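Local coordinates for ABC-type transport system, sugar-family extracellular solute-binding protein (PDB 6HNI) that binds tyrosine between the two lobes of its fold, probably to deliver it to an ABC-type transporter, and has adhesive properties, at residues L48-F53 with L261-G266; Q64-Q67 with P71-Q74; V139-G144 with V173-E178; S222-V227 with S243-K248. The protein carries 1 engineered substitution. One frame throughout, in Å; residues are numbered along the deposited sequence. Where two conformers were deposited one is given.

Contact 1. Residues L48-F53 with L261-G266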
loop_
_atom_site.group_PDB
_atom_site.type_symbol
_atom_site.label_atom_id
_atom_site.label_comp_id
_atom_site.label_asym_id
_atom_site.label_seq_id
_atom_site.Cartn_x
_atom_site.Cartn_y
_atom_site.Cartn_z
ATOM N N LEU A 48 -4.471 19.339 -5.020
ATOM C CA LEU A 48 -3.764 20.430 -5.689
ATOM C C LEU A 48 -4.785 21.316 -6.352
ATOM O O LEU A 48 -4.694 22.570 -6.223
ATOM C CB LEU A 48 -2.763 19.906 -6.711
ATOM C CG LEU A 48 -1.397 19.467 -6.179
ATOM C CD1 LEU A 48 -0.676 18.853 -7.351
ATOM C CD2 LEU A 48 -0.531 20.565 -5.586
ATOM N N GLU A 49 -5.779 20.740 -7.006
ATOM C CA GLU A 49 -6.790 21.524 -7.684
ATOM C C GLU A 49 -7.588 22.406 -6.701
ATOM O O GLU A 49 -7.842 23.586 -6.989
ATOM C CB GLU A 49 -7.777 20.640 -8.455
ATOM C CG GLU A 49 -7.238 20.045 -9.751
ATOM C CD GLU A 49 -8.290 19.938 -10.845
ATOM O OE1 GLU A 49 -9.477 20.213 -10.559
ATOM O OE2 GLU A 49 -7.909 19.571 -11.982
ATOM N N LYS A 50 -7.997 21.862 -5.570
ATOM C CA LYS A 50 -8.720 22.626 -4.543
ATOM C C LYS A 50 -7.912 23.829 -4.014
ATOM O O LYS A 50 -8.486 24.864 -3.626
ATOM C CB LYS A 50 -9.157 21.723 -3.399
ATOM C CG LYS A 50 -10.227 22.400 -2.563
ATOM C CD LYS A 50 -10.504 21.654 -1.328
ATOM C CE LYS A 50 -11.681 22.268 -0.599
ATOM N NZ LYS A 50 -11.842 21.436 0.616
ATOM N N ASN A 51 -6.593 23.714 -4.055
ATOM C CA ASN A 51 -5.671 24.722 -3.612
ATOM C C ASN A 51 -5.164 25.648 -4.732
ATOM O O ASN A 51 -4.249 26.428 -4.513
ATOM C CB ASN A 51 -4.535 24.079 -2.848
ATOM C CG ASN A 51 -4.951 23.664 -1.457
ATOM O OD1 ASN A 51 -4.812 24.435 -0.521
ATOM N ND2 ASN A 51 -5.395 22.406 -1.297
ATOM N N GLY A 52 -5.792 25.542 -5.900
ATOM C CA GLY A 52 -5.558 26.422 -7.016
ATOM C C GLY A 52 -4.447 26.033 -7.957
ATOM O O GLY A 52 -4.024 26.854 -8.767
ATOM N N PHE A 53 -4.011 24.758 -7.891
ATOM C CA PHE A 53 -2.945 24.270 -8.751
ATOM C C PHE A 53 -3.543 23.288 -9.724
ATOM O O PHE A 53 -3.947 22.195 -9.341
ATOM C CB PHE A 53 -1.861 23.610 -7.936
ATOM C CG PHE A 53 -1.084 24.561 -7.098
ATOM C CD1 PHE A 53 -0.011 25.242 -7.638
ATOM C CD2 PHE A 53 -1.427 24.774 -5.784
ATOM C CE1 PHE A 53 0.726 26.113 -6.847
ATOM C CE2 PHE A 53 -0.694 25.633 -4.989
ATOM C CZ PHE A 53 0.389 26.285 -5.513
ATOM N N LEU A 261 -5.318 9.676 2.062
ATOM C CA LEU A 261 -3.861 9.728 2.264
ATOM C C LEU A 261 -3.165 10.525 1.138
ATOM O O LEU A 261 -2.260 11.318 1.411
ATOM C CB LEU A 261 -3.267 8.307 2.410
ATOM C CG LEU A 261 -1.900 8.200 3.058
ATOM C CD1 LEU A 261 -2.006 8.364 4.579
ATOM C CD2 LEU A 261 -1.253 6.822 2.738
ATOM N N GLY A 262 -3.605 10.291 -0.089
ATOM C CA GLY A 262 -3.118 11.037 -1.238
ATOM C C GLY A 262 -3.469 12.532 -1.189
ATOM O O GLY A 262 -2.623 13.365 -1.493
ATOM N N TYR A 263 -4.662 12.785 -0.713
ATOM C CA TYR A 263 -5.159 14.198 -0.594
ATOM C C TYR A 263 -4.266 14.896 0.419
ATOM O O TYR A 263 -3.806 16.038 0.171
ATOM C CB TYR A 263 -6.602 14.143 -0.156
ATOM C CG TYR A 263 -7.224 15.514 -0.157
ATOM C CD1 TYR A 263 -6.972 16.386 0.881
ATOM C CD2 TYR A 263 -7.991 15.963 -1.247
ATOM C CE1 TYR A 263 -7.508 17.699 0.874
ATOM C CE2 TYR A 263 -8.541 17.258 -1.263
ATOM C CZ TYR A 263 -8.267 18.097 -0.205
ATOM O OH TYR A 263 -8.767 19.418 -0.250
ATOM N N LYS A 264 -3.970 14.294 1.571
ATOM C CA LYS A 264 -3.053 14.865 2.555
ATOM C C LYS A 264 -1.695 15.144 1.933
ATOM O O LYS A 264 -1.065 16.186 2.141
ATOM C CB LYS A 264 -2.926 13.933 3.806
ATOM C CG LYS A 264 -1.837 14.296 4.779
ATOM C CD LYS A 264 -2.153 15.595 5.508
ATOM C CE LYS A 264 -1.074 15.882 6.556
ATOM N NZ LYS A 264 -1.421 17.155 7.254
ATOM N N THR A 265 -1.185 14.194 1.141
ATOM C CA THR A 265 0.091 14.394 0.490
ATOM C C THR A 265 0.053 15.639 -0.484
ATOM O O THR A 265 1.056 16.358 -0.605
ATOM C CB THR A 265 0.531 13.141 -0.301
ATOM O OG1 THR A 265 0.347 11.947 0.530
ATOM C CG2 THR A 265 1.971 13.227 -0.639
ATOM N N GLY A 266 -1.069 15.791 -1.169
ATOM C CA GLY A 266 -1.247 16.963 -2.045
ATOM C C GLY A 266 -1.237 18.235 -1.229
ATOM O O GLY A 266 -0.669 19.250 -1.695
HETATM O O HOH W 1 -6.838 21.256 1.062
#

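Contact 2. Residues Q64-Q67 with P71-Q74. With EDO (1,2-ethanediol), chain E.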
loop_
_atom_site.group_PDB
_atom_site.type_symbol
_atom_site.label_atom_id
_atom_site.label_comp_id
_atom_site.label_asym_id
_atom_site.label_seq_id
_atom_site.Cartn_x
_atom_site.Cartn_y
_atom_site.Cartn_z
ATOM N N GLN A 64 3.857 9.064 -14.765
ATOM C CA GLN A 64 4.606 7.899 -15.287
ATOM C C GLN A 64 4.340 6.675 -14.431
ATOM O O GLN A 64 4.514 6.688 -13.212
ATOM C CB GLN A 64 6.109 8.161 -15.324
ATOM C CG GLN A 64 6.538 9.332 -16.197
ATOM C CD GLN A 64 6.439 9.048 -17.674
ATOM O OE1 GLN A 64 6.658 7.916 -18.094
ATOM N NE2 GLN A 64 6.220 10.087 -18.503
ATOM N N ASN A 65 3.889 5.619 -15.099
ATOM C CA ASN A 65 3.585 4.316 -14.488
ATOM C C ASN A 65 4.686 3.339 -14.924
ATOM O O ASN A 65 4.958 3.186 -16.105
ATOM C CB ASN A 65 2.219 3.891 -14.961
ATOM C CG ASN A 65 1.732 2.560 -14.373
ATOM O OD1 ASN A 65 2.458 1.816 -13.723
ATOM N ND2 ASN A 65 0.478 2.250 -14.633
ATOM N N ALA A 66 5.308 2.700 -13.942
ATOM C CA ALA A 66 6.375 1.699 -14.212
ATOM C C ALA A 66 5.851 0.342 -14.653
ATOM O O ALA A 66 6.643 -0.525 -14.977
ATOM C CB ALA A 66 7.260 1.529 -13.024
ATOM N N GLN A 67 4.542 0.142 -14.568
ATOM C CA GLN A 67 3.911 -1.151 -14.876
ATOM C C GLN A 67 4.557 -2.325 -14.142
ATOM O O GLN A 67 4.724 -3.438 -14.716
ATOM C CB GLN A 67 3.870 -1.362 -16.386
ATOM C CG GLN A 67 3.004 -0.355 -17.123
ATOM C CD GLN A 67 2.974 -0.624 -18.613
ATOM O OE1 GLN A 67 3.788 -0.105 -19.357
ATOM N NE2 GLN A 67 2.063 -1.477 -19.044
ATOM N N PRO A 71 13.210 -1.865 -13.066
ATOM C CA PRO A 71 14.094 -0.982 -13.814
ATOM C C PRO A 71 13.432 0.320 -14.285
ATOM O O PRO A 71 14.100 1.386 -14.349
ATOM C CB PRO A 71 14.515 -1.814 -15.016
ATOM C CG PRO A 71 14.482 -3.197 -14.490
ATOM C CD PRO A 71 13.329 -3.267 -13.524
ATOM N N THR A 72 12.144 0.219 -14.621
ATOM C CA THR A 72 11.413 1.373 -15.096
ATOM C C THR A 72 11.198 2.333 -13.940
ATOM O O THR A 72 11.181 3.573 -14.176
ATOM C CB THR A 72 10.104 0.966 -15.771
ATOM O OG1 THR A 72 10.404 0.002 -16.799
ATOM C CG2 THR A 72 9.411 2.148 -16.433
ATOM N N THR A 73 11.052 1.904 -12.700
ATOM C CA THR A 73 10.973 2.901 -11.583
ATOM C C THR A 73 12.233 3.730 -11.577
ATOM O O THR A 73 12.194 4.970 -11.236
ATOM C CB THR A 73 10.779 2.277 -10.163
ATOM O OG1 THR A 73 11.925 1.537 -9.766
ATOM C CG2 THR A 73 9.564 1.427 -10.112
ATOM N N GLN A 74 13.365 3.144 -11.925
ATOM C CA GLN A 74 14.640 3.848 -11.887
ATOM C C GLN A 74 14.810 4.756 -13.092
ATOM O O GLN A 74 15.279 5.903 -12.915
ATOM C CB GLN A 74 15.782 2.833 -11.828
ATOM C CG GLN A 74 15.717 1.985 -10.554
ATOM C CD GLN A 74 16.313 2.629 -9.333
ATOM O OE1 GLN A 74 17.003 3.651 -9.390
ATOM N NE2 GLN A 74 16.052 2.014 -8.170
HETATM C C1 EDO E . -0.605 -1.944 -15.068
HETATM O O1 EDO E . -0.226 -0.728 -14.350
HETATM C C2 EDO E . 0.481 -3.029 -15.071
HETATM O O2 EDO E . 0.943 -3.390 -16.373
HETATM O O HOH W 2 7.626 -0.747 -17.852
#

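Contact 3. Residues V139-G144 with V173-E178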
loop_
_atom_site.group_PDB
_atom_site.type_symbol
_atom_site.label_atom_id
_atom_site.label_comp_id
_atom_site.label_asym_id
_atom_site.label_seq_id
_atom_site.Cartn_x
_atom_site.Cartn_y
_atom_site.Cartn_z
ATOM N N VAL A 139 -0.056 0.586 8.954
ATOM C CA VAL A 139 -1.211 0.129 9.683
ATOM C C VAL A 139 -0.792 -1.033 10.549
ATOM O O VAL A 139 0.038 -1.827 10.107
ATOM C CB VAL A 139 -2.373 -0.271 8.729
ATOM C CG1 VAL A 139 -2.040 -1.473 7.790
ATOM C CG2 VAL A 139 -3.680 -0.453 9.499
ATOM N N SER A 140 -1.319 -1.123 11.757
ATOM C CA SER A 140 -0.915 -2.284 12.592
ATOM C C SER A 140 -1.503 -3.600 12.095
ATOM O O SER A 140 -2.595 -3.652 11.564
ATOM C CB SER A 140 -1.255 -2.096 14.061
ATOM O OG SER A 140 -2.650 -2.206 14.249
ATOM N N VAL A 141 -0.715 -4.678 12.278
ATOM C CA VAL A 141 -1.208 -6.019 11.892
ATOM C C VAL A 141 -2.439 -6.356 12.719
ATOM O O VAL A 141 -3.320 -7.086 12.284
ATOM C CB VAL A 141 -0.154 -7.143 12.049
ATOM C CG1 VAL A 141 0.991 -6.953 11.088
ATOM C CG2 VAL A 141 0.329 -7.336 13.490
ATOM N N ASP A 142 -2.515 -5.769 13.914
ATOM C CA ASP A 142 -3.613 -6.039 14.822
ATOM C C ASP A 142 -4.959 -5.705 14.209
ATOM O O ASP A 142 -5.943 -6.345 14.503
ATOM C CB ASP A 142 -3.469 -5.238 16.140
ATOM C CG ASP A 142 -2.113 -5.444 16.833
ATOM O OD1 ASP A 142 -1.033 -5.270 16.226
ATOM O OD2 ASP A 142 -2.109 -5.731 18.032
ATOM N N LYS A 143 -5.015 -4.690 13.353
ATOM C CA LYS A 143 -6.294 -4.281 12.774
ATOM C C LYS A 143 -6.923 -5.368 11.925
ATOM O O LYS A 143 -8.097 -5.618 11.991
ATOM C CB LYS A 143 -6.130 -2.997 11.946
ATOM C CG LYS A 143 -5.769 -1.780 12.806
ATOM C CD LYS A 143 -6.934 -1.304 13.655
ATOM C CE LYS A 143 -6.600 0.018 14.359
ATOM N NZ LYS A 143 -7.757 0.415 15.199
ATOM N N GLY A 144 -6.127 -5.977 11.081
ATOM C CA GLY A 144 -6.632 -7.098 10.305
ATOM C C GLY A 144 -6.868 -8.352 11.128
ATOM O O GLY A 144 -7.882 -9.039 10.947
ATOM N N VAL A 173 5.808 -8.580 7.766
ATOM C CA VAL A 173 5.949 -10.011 8.143
ATOM C C VAL A 173 6.552 -10.097 9.539
ATOM O O VAL A 173 6.105 -10.936 10.351
ATOM C CB VAL A 173 6.716 -10.744 7.048
ATOM C CG1 VAL A 173 7.055 -12.189 7.515
ATOM C CG2 VAL A 173 5.922 -10.809 5.758
ATOM N N ASP A 174 7.563 -9.299 9.851
ATOM C CA ASP A 174 8.151 -9.329 11.215
ATOM C C ASP A 174 7.092 -8.988 12.268
ATOM O O ASP A 174 7.055 -9.606 13.344
ATOM C CB ASP A 174 9.294 -8.346 11.362
ATOM C CG ASP A 174 10.522 -8.777 10.673
ATOM O OD1 ASP A 174 10.628 -9.948 10.288
ATOM O OD2 ASP A 174 11.418 -7.926 10.508
ATOM N N ALA A 175 6.285 -7.952 11.973
ATOM C CA ALA A 175 5.171 -7.557 12.860
ATOM C C ALA A 175 4.152 -8.676 13.042
ATOM O O ALA A 175 3.672 -8.897 14.166
ATOM C CB ALA A 175 4.506 -6.288 12.389
ATOM N N LEU A 176 3.835 -9.368 11.947
ATOM C CA LEU A 176 2.934 -10.499 12.022
ATOM C C LEU A 176 3.469 -11.605 12.928
ATOM O O LEU A 176 2.736 -12.176 13.765
ATOM C CB LEU A 176 2.685 -11.048 10.629
ATOM C CG LEU A 176 1.791 -12.247 10.538
ATOM C CD1 LEU A 176 0.419 -11.984 11.066
ATOM C CD2 LEU A 176 1.677 -12.683 9.095
ATOM N N LYS A 177 4.751 -11.913 12.761
ATOM C CA LYS A 177 5.371 -12.952 13.602
ATOM C C LYS A 177 5.421 -12.528 15.052
ATOM O O LYS A 177 5.244 -13.370 15.945
ATOM C CB LYS A 177 6.745 -13.333 13.102
ATOM C CG LYS A 177 6.723 -14.054 11.767
ATOM C CD LYS A 177 8.020 -13.975 11.013
ATOM C CE LYS A 177 9.050 -14.955 11.455
ATOM N NZ LYS A 177 10.114 -15.009 10.400
ATOM N N GLU A 178 5.665 -11.243 15.334
ATOM C CA GLU A 178 5.657 -10.779 16.702
ATOM C C GLU A 178 4.266 -10.916 17.332
ATOM O O GLU A 178 4.129 -11.429 18.471
ATOM C CB GLU A 178 6.131 -9.313 16.770
ATOM C CG GLU A 178 6.095 -8.705 18.154
ATOM C CD GLU A 178 7.234 -9.182 19.046
ATOM O OE1 GLU A 178 8.033 -10.072 18.629
ATOM O OE2 GLU A 178 7.331 -8.656 20.178
#

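Contact 4. Residues S222-V227 with S243-K248. With EDO (1,2-ethanediol), chain F.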
loop_
_atom_site.group_PDB
_atom_site.type_symbol
_atom_site.label_atom_id
_atom_site.label_comp_id
_atom_site.label_asym_id
_atom_site.label_seq_id
_atom_site.Cartn_x
_atom_site.Cartn_y
_atom_site.Cartn_z
ATOM N N SER A 222 -1.026 -6.900 -6.673
ATOM C CA SER A 222 -1.192 -6.913 -8.133
ATOM C C SER A 222 -1.661 -8.225 -8.736
ATOM O O SER A 222 -2.052 -8.272 -9.925
ATOM C CB SER A 222 0.134 -6.606 -8.769
ATOM O OG SER A 222 0.489 -5.280 -8.447
ATOM N N SER A 223 -1.588 -9.291 -7.924
ATOM C CA SER A 223 -2.032 -10.635 -8.306
ATOM C C SER A 223 -3.171 -11.136 -7.477
ATOM O O SER A 223 -3.444 -12.378 -7.448
ATOM C CB SER A 223 -0.848 -11.583 -8.219
ATOM O OG SER A 223 -0.039 -11.433 -9.362
ATOM N N MET A 224 -3.926 -10.257 -6.863
ATOM C CA MET A 224 -4.997 -10.664 -5.946
ATOM C C MET A 224 -6.090 -11.521 -6.569
ATOM O O MET A 224 -6.556 -12.456 -5.949
ATOM C CB MET A 224 -5.623 -9.462 -5.217
ATOM C CG MET A 224 -4.957 -9.212 -3.882
ATOM S SD MET A 224 -4.946 -10.605 -2.692
ATOM C CE MET A 224 -6.590 -11.302 -2.909
ATOM N N PRO A 225 -6.501 -11.212 -7.813
ATOM C CA PRO A 225 -7.551 -12.077 -8.384
ATOM C C PRO A 225 -7.157 -13.566 -8.465
ATOM O O PRO A 225 -8.036 -14.420 -8.278
ATOM C CB PRO A 225 -7.798 -11.456 -9.749
ATOM C CG PRO A 225 -7.453 -9.985 -9.524
ATOM C CD PRO A 225 -6.246 -10.022 -8.642
ATOM N N ILE A 226 -5.893 -13.853 -8.743
ATOM C CA ILE A 226 -5.369 -15.227 -8.716
ATOM C C ILE A 226 -5.382 -15.801 -7.302
ATOM O O ILE A 226 -5.851 -16.941 -7.072
ATOM C CB ILE A 226 -3.940 -15.298 -9.307
ATOM C CG1 ILE A 226 -3.977 -14.940 -10.803
ATOM C CG2 ILE A 226 -3.346 -16.721 -9.153
ATOM C CD1 ILE A 226 -2.632 -14.754 -11.460
ATOM N N VAL A 227 -4.857 -15.048 -6.341
ATOM C CA VAL A 227 -4.828 -15.478 -4.959
ATOM C C VAL A 227 -6.224 -15.779 -4.457
ATOM O O VAL A 227 -6.467 -16.863 -3.878
ATOM C CB VAL A 227 -4.116 -14.459 -4.059
ATOM C CG1 VAL A 227 -4.266 -14.811 -2.586
ATOM C CG2 VAL A 227 -2.671 -14.326 -4.436
ATOM N N SER A 243 -8.302 -2.151 1.570
ATOM C CA SER A 243 -9.480 -2.543 0.839
ATOM C C SER A 243 -9.260 -2.884 -0.633
ATOM O O SER A 243 -10.112 -3.537 -1.215
ATOM C CB SER A 243 -10.595 -1.537 0.999
ATOM O OG SER A 243 -10.330 -0.319 0.325
ATOM N N GLY A 244 -8.149 -2.455 -1.243
ATOM C CA GLY A 244 -7.904 -2.772 -2.639
ATOM C C GLY A 244 -7.985 -4.284 -2.887
ATOM O O GLY A 244 -8.699 -4.752 -3.778
ATOM N N PRO A 245 -7.243 -5.069 -2.103
ATOM C CA PRO A 245 -7.346 -6.533 -2.341
ATOM C C PRO A 245 -8.728 -7.084 -2.076
ATOM O O PRO A 245 -9.093 -8.090 -2.665
ATOM C CB PRO A 245 -6.321 -7.077 -1.347
ATOM C CG PRO A 245 -5.261 -6.011 -1.279
ATOM C CD PRO A 245 -6.045 -4.724 -1.339
ATOM N N VAL A 246 -9.499 -6.486 -1.173
ATOM C CA VAL A 246 -10.876 -6.898 -0.932
ATOM C C VAL A 246 -11.727 -6.686 -2.175
ATOM O O VAL A 246 -12.472 -7.588 -2.585
ATOM C CB VAL A 246 -11.461 -6.249 0.337
ATOM C CG1 VAL A 246 -12.920 -6.607 0.571
ATOM C CG2 VAL A 246 -10.600 -6.557 1.547
ATOM N N GLU A 247 -11.578 -5.515 -2.811
ATOM C CA GLU A 247 -12.256 -5.258 -4.078
ATOM C C GLU A 247 -11.860 -6.279 -5.148
ATOM O O GLU A 247 -12.684 -6.634 -6.004
ATOM C CB GLU A 247 -11.968 -3.841 -4.622
ATOM C CG GLU A 247 -12.417 -2.696 -3.722
ATOM C CD GLU A 247 -12.015 -1.321 -4.253
ATOM O OE1 GLU A 247 -11.141 -1.202 -5.159
ATOM O OE2 GLU A 247 -12.586 -0.340 -3.745
ATOM N N LYS A 248 -10.617 -6.796 -5.053
ATOM C CA LYS A 248 -10.076 -7.771 -6.007
ATOM C C LYS A 248 -10.249 -9.235 -5.547
ATOM O O LYS A 248 -9.705 -10.138 -6.197
ATOM C CB LYS A 248 -8.582 -7.495 -6.296
ATOM C CG LYS A 248 -8.253 -6.120 -6.918
ATOM C CD LYS A 248 -8.789 -5.984 -8.353
ATOM C CE LYS A 248 -8.550 -4.625 -8.994
ATOM N NZ LYS A 248 -9.371 -4.612 -10.236
HETATM C C1 EDO F . -4.207 -11.135 -11.830
HETATM O O1 EDO F . -4.362 -11.698 -10.574
HETATM C C2 EDO F . -5.420 -11.277 -12.724
HETATM O O2 EDO F . -5.378 -12.523 -13.419
#

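Contact 1. Residues L48-F53 with L261-G266
Lys50 and Tyr263 meet with their side chains at about a right angle, the extended lysine chain passing the phenol end of the tyrosine. Lys50 CD and Tyr263 OH are 3.0 Å apart, at the edge of the ring and near its plane; this is tighter than a usual carbon-oxygen contact and so to be read with caution. Lys50 NZ lies 3.8 Å from Tyr263 OH without a hydrogen bond. Both first torsions favour this meeting: Tyr263 holds CG anti to its backbone N (chi1 -174°), which carries the ring out across the gap, and Lys50 does the same on its side. A polar link supplements the contact, since one water accepts from Asn51 ND2 at 3.0 Å and also bonds Tyr263 OH at 3.0 Å. Asn51 ND2 has a second partner in the carbonyl of Ala47.

The contact joins the C-terminal end of helix 35-50 to helix 258-273, both beside the five-stranded parallel sheet of the first lobe; the later helix returns to this lobe from far along the chain, as in type I solute-binding proteins. Helix 35-50 closes in a Schellman motif, with Gly52 at positive phi and Phe53 N bonded to Leu48 O at 2.8 Å.

Deeper in, Gly266 has no side chain to hold the helices apart, and the CA atoms of Leu48 and Gly266 lie 5.6 Å apart. The CA-CB bond of Leu48 points away, and only CD2 turns back, in the conformer described here to 4.1 Å from Gly266 O. Leu48 also packs on Ala269, Val270 and Leu273.

Contact 2. Residues Q64-Q67 with P71-Q74
A beta-alpha connection of the first lobe is closed here: strand 59-65, at the edge of the five-stranded parallel sheet, turns through a short loop into helix 70-82, the start of a crossover that leads on to strand 87-91. Ala66, just past the strand, presses its methyl group against the first turn of the helix. Ala66 CB lies 3.7 Å from Thr73 CG2, while Thr72 CG2 sits 3.8 Å from Ala66 CA, and the nearest CA atoms, those of Ala66 and Thr72, are 5.1 Å apart. Thr72 sets its methyl anti to the backbone N, which lays CG2 against the alanine and leaves OG1 beside the backbone N, where it bonds Asp69 OD2. Thr73 bonds Met70 O with its hydroxyl and turns its methyl to Ala66. A water spans the remaining gap, donating to Ala66 O and to Thr72 OG1.

The bend after the strand is an Asx turn, Asn65 OD1 accepting from Gln67 N at 2.8 Å with an N-H...O angle of 160°, although the donor stands 47° out of the carbonyl plane. A 1,2-ethanediol, probably from the crystallisation liquor, is bonded by Glu33 N and by the amide's other arm, Asn65 ND2 donating to its O1 at 3.1 Å.

Contact 3. Residues V139-G144 with V173-E178
Val141 is the whole of the first segment's share in this contact, fitting its two methyl groups against one turn of helix 167-183. The branches take separate tasks. CG1 meets the methyl of Ala175, with Val141 CG1 and Ala175 CB 3.8 Å apart, and lies equally close, at 3.8 Å, to Leu176 N. CG2 turns instead to the peptide carbonyl, 3.8 Å from Ala175 O. With chi1 at -66°, CG1 stands beside the valine's backbone N and CG2 between that N and the carbonyl carbon, a rotation that presents both methyls to the helix at once. Leu176 adds a more distant apolar neighbour, its CB 4.5 Å from Val141 CG1. No hydrogen bond joins the segments; the nearest CA atoms, of Val141 and Leu176, are 6.1 Å apart, and the contact rests on van der Waals packing.

The outer side is looser and polar. Asp142 comes no closer than 6.3 Å to the helical segment, while Asp174, Lys177 and Glu178 project from exposed positions. Two of these charges pair away from the contact: Asp174 OD2 with Lys170 NZ and Lys177 NZ with Glu189 OE2, on the neighbouring strand 186-192.

Tyr179, further along the same helix, packs on both Val141 and Asp142. On the sheet side, Val173 and Leu176 rest on Val160 of strand 157-163, so helix 167-183 packs on the four-stranded parallel sheet of the second lobe with one face and meets with another the short helix 141-145, which comes soon after the chain leaves strand 132-136 of the first lobe.

Contact 4. Residues S222-V227 with S243-K248
Apolar packing carries this contact, and Met224 is at its centre. Its chain, folded at chi2 (-57°) and chi3 (-40°), lies obliquely across the ring of Pro245. Met224 CG comes 3.6 Å from Pro245 CB, and the sulfur follows, Met224 SD lying 4.0 Å from the same carbon. Met224 was modelled in two conformers; these side-chain distances belong to one of them and may not hold in the other. Nearer the backbone, Met224 CB packs on Lys248 CB at 3.7 Å, and the ring of Pro225 flanks the lysine, Pro225 CD being 4.2 Å from Lys248 CB. The rest of the lysine chain, bent at chi2, leads away from Met224; the side chain also touches Pro35 and Lys317.

A backbone carbonyl makes a second kind of contact: Pro225 CA lies 3.6 Å from Lys248 O, where Lys248 has just left the helical path.

No hydrogen bond crosses between the segments; at the start of helix 224-233, Ile226 N donates to O1 of a 1,2-ethanediol, probably a crystallisation additive, at 3.2 Å with an N-H...O angle of 149°.

Pro245 belongs to the ligand pocket, its side chain about 4 Å from the bound tyrosine. Met224 thus packs as a second shell behind a pocket residue, within the lobe that, in this closed form, meets the other across the cleft of a type I solute-binding protein.

Contact 1 spans most of the chain, and the other three are nested inside its loop in the order 2, 3, 4. Contacts 1 and 2 belong to the lobe of the five-stranded sheet, their centres about 23 Å apart; helix 35-50 of contact 1 leads into strand 59-65 of contact 2. Contacts 3 and 4 belong to the lobe of the four-stranded sheet, with centres about 19 Å apart. Contacts 2 and 3 lie on opposite sides of the chain's centre, whereas contacts 2 and 4 approach to about 8 Å between nearest atoms. Residues 261-266 come back to the first lobe after contacts 3 and 4, so the chain crosses between lobes more than once, consistent with a hinged fold closed over tyrosine.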